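Local coordinates for EGF family domain-containing protein (PDB 4Z80), which binds a peptide of a RON2-like partner and probably takes part in the moving junction formed by Toxoplasma gondii during host-cell invasion, at residues G293-A305 and T312-A324. Numbering follows the deposited sequence.
Sequences GYHTQDFRSSTCA and TNAFYCVRPMKTA
The ring of F315 lies between two other aromatics and presents an edge to each. Its CE2 sits 3.6 Å above the plane of the Y294 ring, over the centre of that face, an edge-to-face pair with planes at 56°. Toward the face of F299 the meeting is an offset edge-to-face one, the planes nearly perpendicular, with F315 CD1 3.8 Å from F299 CD2. CG of F315 stands anti to the backbone N (chi1 -158°), which carries the ring in among Y294, T296 and F299; CB of T296 touches its CZ. At the edge of the F299 ring, in its plane, lie the carbonyl oxygens of F315 and Y316 and a water that joins T303 O to F315 N.

A second stack pairs like charges: the guanidinium groups of R300 and R319 lie flat on each other, centres 3.6 Å apart and planes at 13°. R300 grips D298 side-on, NE to OD1 and NH2 to OD2 (2.8 Å), each oxygen using its syn lone pair. Another water receives R319 NH2 in the guanidinium plane and donates to F299 O.

Between the stacks, F299 and V318 form an antiparallel hydrogen-bonded pair. The C304–C317 disulfide, SG to SG 2.0 Å, ties C304 to C317 beside strand 318-321, which pairs antiparallel with strand 101-104. Next along the chain from C304, A305 N bonds to F315 O, and C317 N bonds to A305 O almost straight. T84 of helix 80-84 touches F299 and F315, while the Y294 hydroxyl is hydrogen-bonded to E149.

The aromatic cluster, four backbone hydrogen bonds and a disulfide thus join the loop 293-305 to segment 312-324 within the AMA1-family region; the carboxylate of D298, bonded to R300 and near the charged end of R319 without touching it, would be expected to make the stacked arginines easier to accommodate.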
loop_
_atom_site.group_PDB
_atom_site.type_symbol
_atom_site.label_atom_id
_atom_site.label_comp_id
_atom_site.label_asym_id
_atom_site.label_seq_id
_atom_site.Cartn_x
_atom_site.Cartn_y
_atom_site.Cartn_z
ATOM N N GLY A 293 3.944 4.956 5.690
ATOM C CA GLY A 293 3.589 6.223 6.300
ATOM C C GLY A 293 3.336 7.344 5.306
ATOM O O GLY A 293 2.800 8.388 5.657
ATOM N N TYR A 294 3.721 7.108 4.057
ATOM C CA TYR A 294 3.653 8.119 3.005
ATOM C C TYR A 294 2.832 7.639 1.814
ATOM O O TYR A 294 2.922 6.467 1.415
ATOM C CB TYR A 294 5.057 8.475 2.522
ATOM C CG TYR A 294 5.970 9.167 3.512
ATOM C CD1 TYR A 294 5.494 10.143 4.377
ATOM C CD2 TYR A 294 7.323 8.860 3.553
ATOM C CE1 TYR A 294 6.350 10.796 5.263
ATOM C CE2 TYR A 294 8.187 9.508 4.424
ATOM C CZ TYR A 294 7.693 10.474 5.278
ATOM O OH TYR A 294 8.552 11.124 6.160
ATOM N N HIS A 295 2.046 8.554 1.249
ATOM C CA HIS A 295 1.251 8.299 0.051
ATOM C C HIS A 295 2.050 8.486 -1.234
ATOM O O HIS A 295 1.696 7.932 -2.274
ATOM C CB HIS A 295 0.036 9.214 0.008
ATOM C CG HIS A 295 -0.917 9.000 1.137
ATOM N ND1 HIS A 295 -1.823 7.963 1.161
ATOM C CD2 HIS A 295 -1.101 9.692 2.285
ATOM C CE1 HIS A 295 -2.529 8.029 2.279
ATOM N NE2 HIS A 295 -2.112 9.070 2.975
ATOM N N THR A 296 3.120 9.269 -1.150
ATOM C CA THR A 296 3.966 9.552 -2.307
ATOM C C THR A 296 4.461 8.252 -2.928
ATOM O O THR A 296 4.921 7.356 -2.223
ATOM C CB THR A 296 5.181 10.428 -1.896
ATOM O OG1 THR A 296 4.727 11.696 -1.404
ATOM C CG2 THR A 296 6.094 10.677 -3.077
ATOM N N GLN A 297 4.379 8.156 -4.252
ATOM C CA GLN A 297 4.919 7.001 -4.965
ATOM C C GLN A 297 6.092 7.345 -5.889
ATOM O O GLN A 297 6.878 6.476 -6.238
ATOM C CB GLN A 297 3.797 6.333 -5.756
ATOM C CG GLN A 297 2.804 5.597 -4.859
ATOM C CD GLN A 297 1.399 5.639 -5.415
ATOM O OE1 GLN A 297 1.095 4.975 -6.403
ATOM N NE2 GLN A 297 0.547 6.457 -4.811
ATOM N N ASP A 298 6.218 8.619 -6.259
ATOM C CA ASP A 298 7.299 9.078 -7.138
ATOM C C ASP A 298 7.680 10.496 -6.743
ATOM O O ASP A 298 6.810 11.350 -6.602
ATOM C CB ASP A 298 6.857 9.028 -8.609
ATOM C CG ASP A 298 8.014 9.179 -9.588
ATOM O OD1 ASP A 298 8.518 10.305 -9.761
ATOM O OD2 ASP A 298 8.393 8.169 -10.221
ATOM N N PHE A 299 8.972 10.747 -6.575
ATOM C CA PHE A 299 9.470 12.092 -6.296
ATOM C C PHE A 299 10.854 12.179 -6.905
ATOM O O PHE A 299 11.722 11.366 -6.601
ATOM C CB PHE A 299 9.503 12.385 -4.793
ATOM C CG PHE A 299 9.837 13.821 -4.451
ATOM C CD1 PHE A 299 9.133 14.862 -5.032
ATOM C CD2 PHE A 299 10.831 14.125 -3.535
ATOM C CE1 PHE A 299 9.424 16.177 -4.718
ATOM C CE2 PHE A 299 11.125 15.442 -3.217
ATOM C CZ PHE A 299 10.420 16.469 -3.813
ATOM N N ARG A 300 11.052 13.130 -7.812
ATOM C CA ARG A 300 12.307 13.214 -8.551
ATOM C C ARG A 300 12.649 14.663 -8.894
ATOM O O ARG A 300 13.425 14.920 -9.815
ATOM C CB ARG A 300 12.237 12.368 -9.825
ATOM C CG ARG A 300 11.174 12.813 -10.811
ATOM C CD ARG A 300 11.177 11.951 -12.067
ATOM N NE ARG A 300 10.604 10.627 -11.852
ATOM C CZ ARG A 300 10.645 9.643 -12.744
ATOM N NH1 ARG A 300 11.247 9.832 -13.913
ATOM N NH2 ARG A 300 10.087 8.472 -12.461
ATOM N N SER A 301 12.078 15.595 -8.139
ATOM C CA SER A 301 12.386 17.018 -8.271
ATOM C C SER A 301 13.831 17.349 -7.951
ATOM O O SER A 301 14.528 16.573 -7.306
ATOM C CB SER A 301 11.485 17.823 -7.342
ATOM O OG SER A 301 10.127 17.620 -7.667
ATOM N N SER A 302 14.264 18.536 -8.368
ATOM C CA SER A 302 15.618 18.986 -8.100
ATOM C C SER A 302 15.918 19.076 -6.607
ATOM O O SER A 302 17.079 19.060 -6.210
ATOM C CB SER A 302 15.857 20.347 -8.743
ATOM O OG SER A 302 14.963 21.300 -8.225
ATOM N N THR A 303 14.869 19.158 -5.793
ATOM C CA THR A 303 15.017 19.251 -4.347
ATOM C C THR A 303 15.003 17.902 -3.636
ATOM O O THR A 303 15.176 17.856 -2.418
ATOM C CB THR A 303 13.896 20.098 -3.735
ATOM O OG1 THR A 303 12.630 19.549 -4.116
ATOM C CG2 THR A 303 13.987 21.542 -4.206
ATOM N N CYS A 304 14.793 16.811 -4.366
ATOM C CA CYS A 304 14.698 15.507 -3.712
ATOM C C CYS A 304 16.082 15.091 -3.214
ATOM O O CYS A 304 17.099 15.395 -3.839
ATOM C CB CYS A 304 14.094 14.442 -4.641
ATOM S SG CYS A 304 15.110 13.819 -6.021
ATOM N N ALA A 305 16.106 14.415 -2.069
ATOM C CA ALA A 305 17.350 13.918 -1.494
ATOM C C ALA A 305 17.738 12.587 -2.121
ATOM O O ALA A 305 16.946 11.648 -2.136
ATOM C CB ALA A 305 17.212 13.772 0.020
ATOM N N THR A 312 15.781 17.146 7.634
ATOM C CA THR A 312 14.500 16.539 7.980
ATOM C C THR A 312 13.324 17.248 7.310
ATOM O O THR A 312 12.180 16.798 7.435
ATOM C CB THR A 312 14.274 16.506 9.506
ATOM O OG1 THR A 312 14.264 17.842 10.034
ATOM C CG2 THR A 312 15.374 15.705 10.182
ATOM N N ASN A 313 13.594 18.326 6.579
ATOM C CA ASN A 313 12.544 18.967 5.794
ATOM C C ASN A 313 12.575 18.520 4.331
ATOM O O ASN A 313 11.722 18.926 3.538
ATOM C CB ASN A 313 12.654 20.491 5.885
ATOM C CG ASN A 313 11.334 21.182 5.584
ATOM O OD1 ASN A 313 11.253 22.035 4.699
ATOM N ND2 ASN A 313 10.285 20.796 6.310
ATOM N N ALA A 314 13.540 17.673 3.975
ATOM C CA ALA A 314 13.632 17.161 2.613
ATOM C C ALA A 314 12.882 15.841 2.488
ATOM O O ALA A 314 12.579 15.181 3.489
ATOM C CB ALA A 314 15.093 16.988 2.199
ATOM N N PHE A 315 12.544 15.498 1.251
ATOM C CA PHE A 315 11.917 14.227 0.929
ATOM C C PHE A 315 12.815 13.493 -0.054
ATOM O O PHE A 315 13.415 14.101 -0.940
ATOM C CB PHE A 315 10.506 14.428 0.349
ATOM C CG PHE A 315 9.619 13.211 0.474
ATOM C CD1 PHE A 315 9.683 12.188 -0.463
ATOM C CD2 PHE A 315 8.727 13.083 1.535
ATOM C CE1 PHE A 315 8.882 11.056 -0.341
ATOM C CE2 PHE A 315 7.919 11.948 1.653
ATOM C CZ PHE A 315 7.995 10.948 0.712
ATOM N N TYR A 316 12.929 12.184 0.120
ATOM C CA TYR A 316 13.812 11.374 -0.695
ATOM C C TYR A 316 13.326 11.151 -2.123
ATOM O O TYR A 316 12.122 11.078 -2.394
ATOM C CB TYR A 316 14.027 10.016 -0.024
ATOM C CG TYR A 316 15.085 10.061 1.048
ATOM C CD1 TYR A 316 16.426 10.121 0.699
ATOM C CD2 TYR A 316 14.754 10.070 2.399
ATOM C CE1 TYR A 316 17.409 10.187 1.658
ATOM C CE2 TYR A 316 15.741 10.122 3.371
ATOM C CZ TYR A 316 17.063 10.177 2.991
ATOM O OH TYR A 316 18.077 10.233 3.928
ATOM N N CYS A 317 14.293 11.059 -3.031
ATOM C CA CYS A 317 14.041 10.632 -4.402
ATOM C C CYS A 317 13.532 9.202 -4.365
ATOM O O CYS A 317 14.238 8.320 -3.886
ATOM C CB CYS A 317 15.312 10.697 -5.240
ATOM S SG CYS A 317 16.194 12.286 -5.254
ATOM N N VAL A 318 12.323 8.969 -4.857
ATOM C CA VAL A 318 11.776 7.618 -4.893
ATOM C C VAL A 318 11.006 7.417 -6.183
ATOM O O VAL A 318 10.558 8.380 -6.800
ATOM C CB VAL A 318 10.827 7.316 -3.688
ATOM C CG1 VAL A 318 11.554 7.452 -2.366
ATOM C CG2 VAL A 318 9.592 8.212 -3.707
ATOM N N ARG A 319 10.839 6.167 -6.589
ATOM C CA ARG A 319 9.927 5.869 -7.690
ATOM C C ARG A 319 9.498 4.421 -7.600
ATOM O O ARG A 319 10.202 3.611 -6.999
ATOM C CB ARG A 319 10.572 6.159 -9.050
ATOM C CG ARG A 319 11.718 5.227 -9.439
ATOM C CD ARG A 319 12.429 5.719 -10.709
ATOM N NE ARG A 319 12.951 7.061 -10.503
ATOM C CZ ARG A 319 13.470 7.842 -11.444
ATOM N NH1 ARG A 319 13.550 7.441 -12.709
ATOM N NH2 ARG A 319 13.897 9.048 -11.100
ATOM N N PRO A 320 8.342 4.084 -8.190
ATOM C CA PRO A 320 7.943 2.679 -8.171
ATOM C C PRO A 320 8.806 1.846 -9.097
ATOM O O PRO A 320 9.201 2.314 -10.168
ATOM C CB PRO A 320 6.491 2.710 -8.662
ATOM C CG PRO A 320 6.091 4.155 -8.674
ATOM C CD PRO A 320 7.348 4.918 -8.880
ATOM N N MET A 321 9.093 0.619 -8.681
ATOM C CA MET A 321 9.861 -0.312 -9.491
ATOM C C MET A 321 9.299 -1.709 -9.363
ATOM O O MET A 321 8.798 -2.092 -8.305
ATOM C CB MET A 321 11.340 -0.343 -9.084
ATOM C CG MET A 321 12.143 0.887 -9.439
ATOM S SD MET A 321 13.876 0.696 -8.960
ATOM C CE MET A 321 14.410 -0.619 -10.039
ATOM N N LYS A 322 9.386 -2.465 -10.449
ATOM C CA LYS A 322 9.154 -3.905 -10.427
ATOM C C LYS A 322 10.373 -4.616 -10.968
ATOM O O LYS A 322 10.961 -4.175 -11.949
ATOM C CB LYS A 322 7.946 -4.292 -11.270
ATOM C CG LYS A 322 6.650 -3.667 -10.827
ATOM C CD LYS A 322 5.444 -4.227 -11.567
ATOM C CE LYS A 322 4.182 -3.584 -11.086
ATOM N NZ LYS A 322 2.979 -4.150 -11.755
ATOM N N THR A 323 10.729 -5.738 -10.347
ATOM C CA THR A 323 11.792 -6.601 -10.848
ATOM C C THR A 323 11.316 -8.031 -10.694
ATOM O O THR A 323 10.349 -8.282 -9.982
ATOM C CB THR A 323 13.108 -6.420 -10.082
ATOM O OG1 THR A 323 12.908 -6.784 -8.711
ATOM C CG2 THR A 323 13.580 -4.991 -10.171
ATOM N N ALA A 324 11.991 -8.978 -11.341
ATOM C CA ALA A 324 11.619 -10.368 -11.153
ATOM C C ALA A 324 11.619 -10.699 -9.659
ATOM O O ALA A 324 10.698 -11.345 -9.149
ATOM C CB ALA A 324 12.558 -11.286 -11.905
HETATM O O HOH W 1 13.166 8.977 -8.211
HETATM O O HOH W 2 12.893 17.646 -0.734
#